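Local coordinates for protein CG8862 (Drosophila melanogaster, PDB 3ISM) that probably cleaves DNA and RNA as a magnesium-dependent endonuclease, and is found here in complex with its protein inhibitor, at residues F224-P227 with P228-E232; V209-N212 with Q213-N217. One frame throughout, in Å; residues are numbered along the deposited sequence. Where two conformers were deposited one is given.

Contact 1 (F224-P227 with P228-E232)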
# COMPACT_ATOMS: atom_id res chain seq x y z
N PHE B 224 -20.75 12.23 5.15
CA PHE B 224 -19.43 11.67 4.88
C PHE B 224 -18.29 12.48 5.48
O PHE B 224 -17.13 12.18 5.23
CB PHE B 224 -19.25 11.51 3.38
CG PHE B 224 -20.20 10.53 2.78
CD1 PHE B 224 -20.08 9.18 3.06
CD2 PHE B 224 -21.21 10.97 1.93
CE1 PHE B 224 -20.97 8.26 2.50
CE2 PHE B 224 -22.09 10.07 1.36
CZ PHE B 224 -21.98 8.72 1.64
N GLN B 225 -18.63 13.48 6.28
CA GLN B 225 -17.64 14.30 6.97
C GLN B 225 -16.93 13.48 8.07
O GLN B 225 -17.58 12.77 8.82
CB GLN B 225 -18.29 15.57 7.54
CG GLN B 225 -18.40 16.70 6.52
CD GLN B 225 -19.16 17.93 7.03
OE1 GLN B 225 -20.21 17.80 7.66
NE2 GLN B 225 -18.64 19.12 6.73
N VAL B 226 -15.60 13.58 8.09
CA VAL B 226 -14.73 12.84 9.01
C VAL B 226 -13.66 13.82 9.55
O VAL B 226 -13.26 14.74 8.83
CB VAL B 226 -14.00 11.67 8.25
CG1 VAL B 226 -13.30 10.77 9.20
CG2 VAL B 226 -14.98 10.83 7.44
N PRO B 227 -13.21 13.65 10.82
CA PRO B 227 -12.07 14.45 11.28
C PRO B 227 -10.86 14.27 10.38
O PRO B 227 -10.53 13.14 10.03
CB PRO B 227 -11.78 13.87 12.67
CG PRO B 227 -13.11 13.37 13.14
CD PRO B 227 -13.76 12.81 11.91
N PRO B 228 -10.20 15.38 9.99
CA PRO B 228 -9.06 15.33 9.06
C PRO B 228 -7.93 14.40 9.52
O PRO B 228 -7.30 13.78 8.68
CB PRO B 228 -8.57 16.78 9.01
CG PRO B 228 -9.20 17.45 10.20
CD PRO B 228 -10.50 16.76 10.41
N GLU B 229 -7.73 14.31 10.84
CA GLU B 229 -6.69 13.48 11.43
C GLU B 229 -6.94 12.00 11.16
O GLU B 229 -6.01 11.22 11.01
CB GLU B 229 -6.62 13.72 12.95
CG GLU B 229 -6.15 15.12 13.35
CD GLU B 229 -7.26 16.17 13.32
OE1 GLU B 229 -8.46 15.78 13.25
OE2 GLU B 229 -6.93 17.38 13.37
N SER B 230 -8.21 11.61 11.07
CA SER B 230 -8.51 10.22 10.74
C SER B 230 -8.22 9.94 9.26
O SER B 230 -7.80 8.84 8.92
CB SER B 230 -9.95 9.87 11.07
OG SER B 230 -10.78 10.56 10.18
N VAL B 231 -8.41 10.93 8.39
CA VAL B 231 -7.97 10.79 6.98
C VAL B 231 -6.44 10.67 6.90
O VAL B 231 -5.91 9.85 6.17
CB VAL B 231 -8.43 11.99 6.08
CG1 VAL B 231 -8.11 11.72 4.61
CG2 VAL B 231 -9.93 12.30 6.24
N GLU B 232 -5.74 11.52 7.65
CA GLU B 232 -4.28 11.52 7.71
C GLU B 232 -3.74 10.18 8.18
O GLU B 232 -2.84 9.61 7.58
CB GLU B 232 -3.79 12.65 8.63
CG GLU B 232 -4.02 14.02 7.99
CD GLU B 232 -3.55 15.19 8.83
OE1 GLU B 232 -3.71 15.13 10.06
OE2 GLU B 232 -3.05 16.17 8.25
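The hydrogen bonds of this contact all converge on the carbonyl oxygen of Pro227, the N-cap residue of the helix that starts at Pro228. Ser230 reaches that oxygen twice. Its backbone N donates to Pro227 O over 3.0 Å, arriving well above the carbonyl plane, whereas its hydroxyl OG donates to the same Pro227 O at 2.6 Å, in the plane and with a C=O...donor angle of 151°. The hydroxyl can do so because chi1 of 69° sets OG between the backbone N and the carbonyl carbon, turned back toward the start of the helix. Serine suits this place because a hydroxyl one carbon from the backbone can fold back to the carbonyl that its own N-H already reaches. Val231 N adds a weak bond of 3.5 Å to Pro227 O, the ordinary helical link to the residue four back.

Apolar contact comes from the two prolines in succession, with Pro227 CB 3.9 Å from Pro228 CD. Proline is at home in the first turn of a helix, where the N-H it lacks would have had no helical carbonyl to meet, and its ring restrains phi at -56°, a helical value.

Two acids bring charge: Glu229 OE2 and Glu232 OE2 both form salt bridges with Arg245. In the conformer described, the Glu229 chain bends at chi2 and passes near Pro227. An acid so early in a helix would probably also be favoured by the helix dipole.

Around this cap, Val226 is held beside strand 203-211 by backbone hydrogen bonding to Ser207, and Pro228 touches both Ser207 and Arg245. Val231 packs onto Tyr191 and Val193 of strand 189-197, which seats the helix against the large mixed sheet, while Glu229 and Glu232 pack against Phe84 of the second subunit.

Contact 2 (V209-N212 with Q213-N217)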
# COMPACT_ATOMS: atom_id res chain seq x y z
N VAL B 209 -14.77 11.53 3.60
CA VAL B 209 -14.35 10.22 3.12
C VAL B 209 -15.60 9.50 2.59
O VAL B 209 -16.57 9.32 3.33
CB VAL B 209 -13.68 9.39 4.25
CG1 VAL B 209 -13.60 7.89 3.89
CG2 VAL B 209 -12.30 9.95 4.57
N MET B 210 -15.58 9.12 1.32
CA MET B 210 -16.74 8.43 0.75
C MET B 210 -16.31 7.07 0.24
O MET B 210 -15.26 6.96 -0.35
CB MET B 210 -17.36 9.25 -0.38
CG MET B 210 -17.89 10.61 0.06
SD MET B 210 -18.47 11.61 -1.31
CE MET B 210 -19.83 10.65 -1.94
N PRO B 211 -17.13 6.03 0.47
CA PRO B 211 -16.75 4.70 0.02
C PRO B 211 -16.92 4.57 -1.50
O PRO B 211 -17.84 5.16 -2.08
CB PRO B 211 -17.72 3.78 0.78
CG PRO B 211 -18.98 4.64 0.94
CD PRO B 211 -18.46 6.04 1.13
N ASN B 212 -16.02 3.81 -2.12
CA ASN B 212 -16.06 3.57 -3.54
C ASN B 212 -17.11 2.49 -3.84
O ASN B 212 -16.79 1.35 -4.18
CB ASN B 212 -14.66 3.15 -4.03
CG ASN B 212 -14.53 3.11 -5.55
OD1 ASN B 212 -15.42 3.56 -6.27
ND2 ASN B 212 -13.39 2.58 -6.04
N GLN B 213 -18.38 2.87 -3.70
CA GLN B 213 -19.48 1.94 -3.93
C GLN B 213 -20.71 2.73 -4.36
O GLN B 213 -20.71 3.95 -4.28
CB GLN B 213 -19.79 1.14 -2.66
CG GLN B 213 -20.28 1.99 -1.51
CD GLN B 213 -20.08 1.32 -0.16
OE1 GLN B 213 -19.11 0.58 0.06
NE2 GLN B 213 -21.00 1.61 0.77
N VAL B 214 -21.76 2.02 -4.77
CA VAL B 214 -23.04 2.69 -5.04
C VAL B 214 -23.57 3.36 -3.76
O VAL B 214 -23.81 2.72 -2.74
CB VAL B 214 -24.08 1.73 -5.64
CG1 VAL B 214 -25.49 2.37 -5.65
CG2 VAL B 214 -23.68 1.32 -7.05
N ILE B 215 -23.71 4.68 -3.83
CA ILE B 215 -24.30 5.47 -2.76
C ILE B 215 -25.65 5.99 -3.24
O ILE B 215 -25.77 6.44 -4.38
CB ILE B 215 -23.39 6.67 -2.37
CG1 ILE B 215 -22.07 6.17 -1.79
CG2 ILE B 215 -24.10 7.57 -1.34
CD1 ILE B 215 -21.06 7.25 -1.64
N SER B 216 -26.64 5.94 -2.36
CA SER B 216 -27.96 6.50 -2.64
C SER B 216 -27.89 7.98 -3.07
O SER B 216 -27.12 8.77 -2.51
CB SER B 216 -28.85 6.35 -1.42
OG SER B 216 -30.20 6.61 -1.76
N ASN B 217 -28.71 8.35 -4.06
CA ASN B 217 -28.77 9.74 -4.56
C ASN B 217 -29.38 10.74 -3.56
O ASN B 217 -29.23 11.95 -3.71
CB ASN B 217 -29.58 9.81 -5.87
CG ASN B 217 -28.83 9.24 -7.07
OD1 ASN B 217 -27.62 9.00 -7.03
ND2 ASN B 217 -29.57 9.01 -8.16
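Gln213 folds its side chain back over the ring of Pro211, two residues earlier. Its CB still lies against the Asn212 carbonyl. Chi1 of 64° swings CG to the Pro211 side, where it stands 3.8 Å from CG of that ring, and from there the chain runs on extended. At CD the amide begins, 3.5 Å from Pro211 CB; OE1 then comes to 3.6 Å from Pro211 CB, and NE2 to 3.6 Å from Pro211 CG. The flat face of the amide is thus laid over the CB-CG edge of the ring. A long residue with a planar polar end suits this exposed spot, because it can cover a proline with carbon and an amide face while probably turning its polar edge to solvent.

What brings the two residues together is an inverse gamma turn centred on Asn212, closed by a weak bond of 2.9 Å from Gln213 N to Pro211 O. It ends strand 203-211 and bends the chain sharply into the following loop. Asparagine suits the place because its amide ties the turn to neighbouring chain: OD1 accepts from Val128 N, and ND2 donates to Pro126 O and Pro187 O. That side chain is about 7 Å from the side chain of Asn133, a magnesium-binding residue, probably of the catalytic site.

Beyond the turn, Ile215 points back toward the strand. Its CD1 meets Met210 CE at 3.6 Å and Pro211 CD at 4.0 Å, crossing both side chains at about a right angle. Met210 gets there through a bend at chi3 (63°), an adaptable, unbranched chain being able to turn its methyl onto the isoleucine while also packing against Trp137 and Leu140 of helix 136-146. Ile215 shares Ala136 and Phe132 with it as further neighbours.

Contact 2 comes first along the chain, where strand 203-211 ends, and contact 1 follows at the start of helix 228-235; their centres lie 16 Å apart. The intervening chain turns back beside the strand it has just left, and Phe224 joins the two places: its O is probably hydrogen-bonded to Val209 N (2.9 Å), and its ring packs on Met210, Pro211 and Ile215. Contact 2 includes the end of strand 203-211 in the mixed sheet, next to 189-197, and contact 1 packs against that sheet. The segment 209-217 faces helices 129-133 and 136-146, which bear the metal-site residues Asn133 and Glu141, whereas 224-232 lies away from these sites and reaches the second subunit.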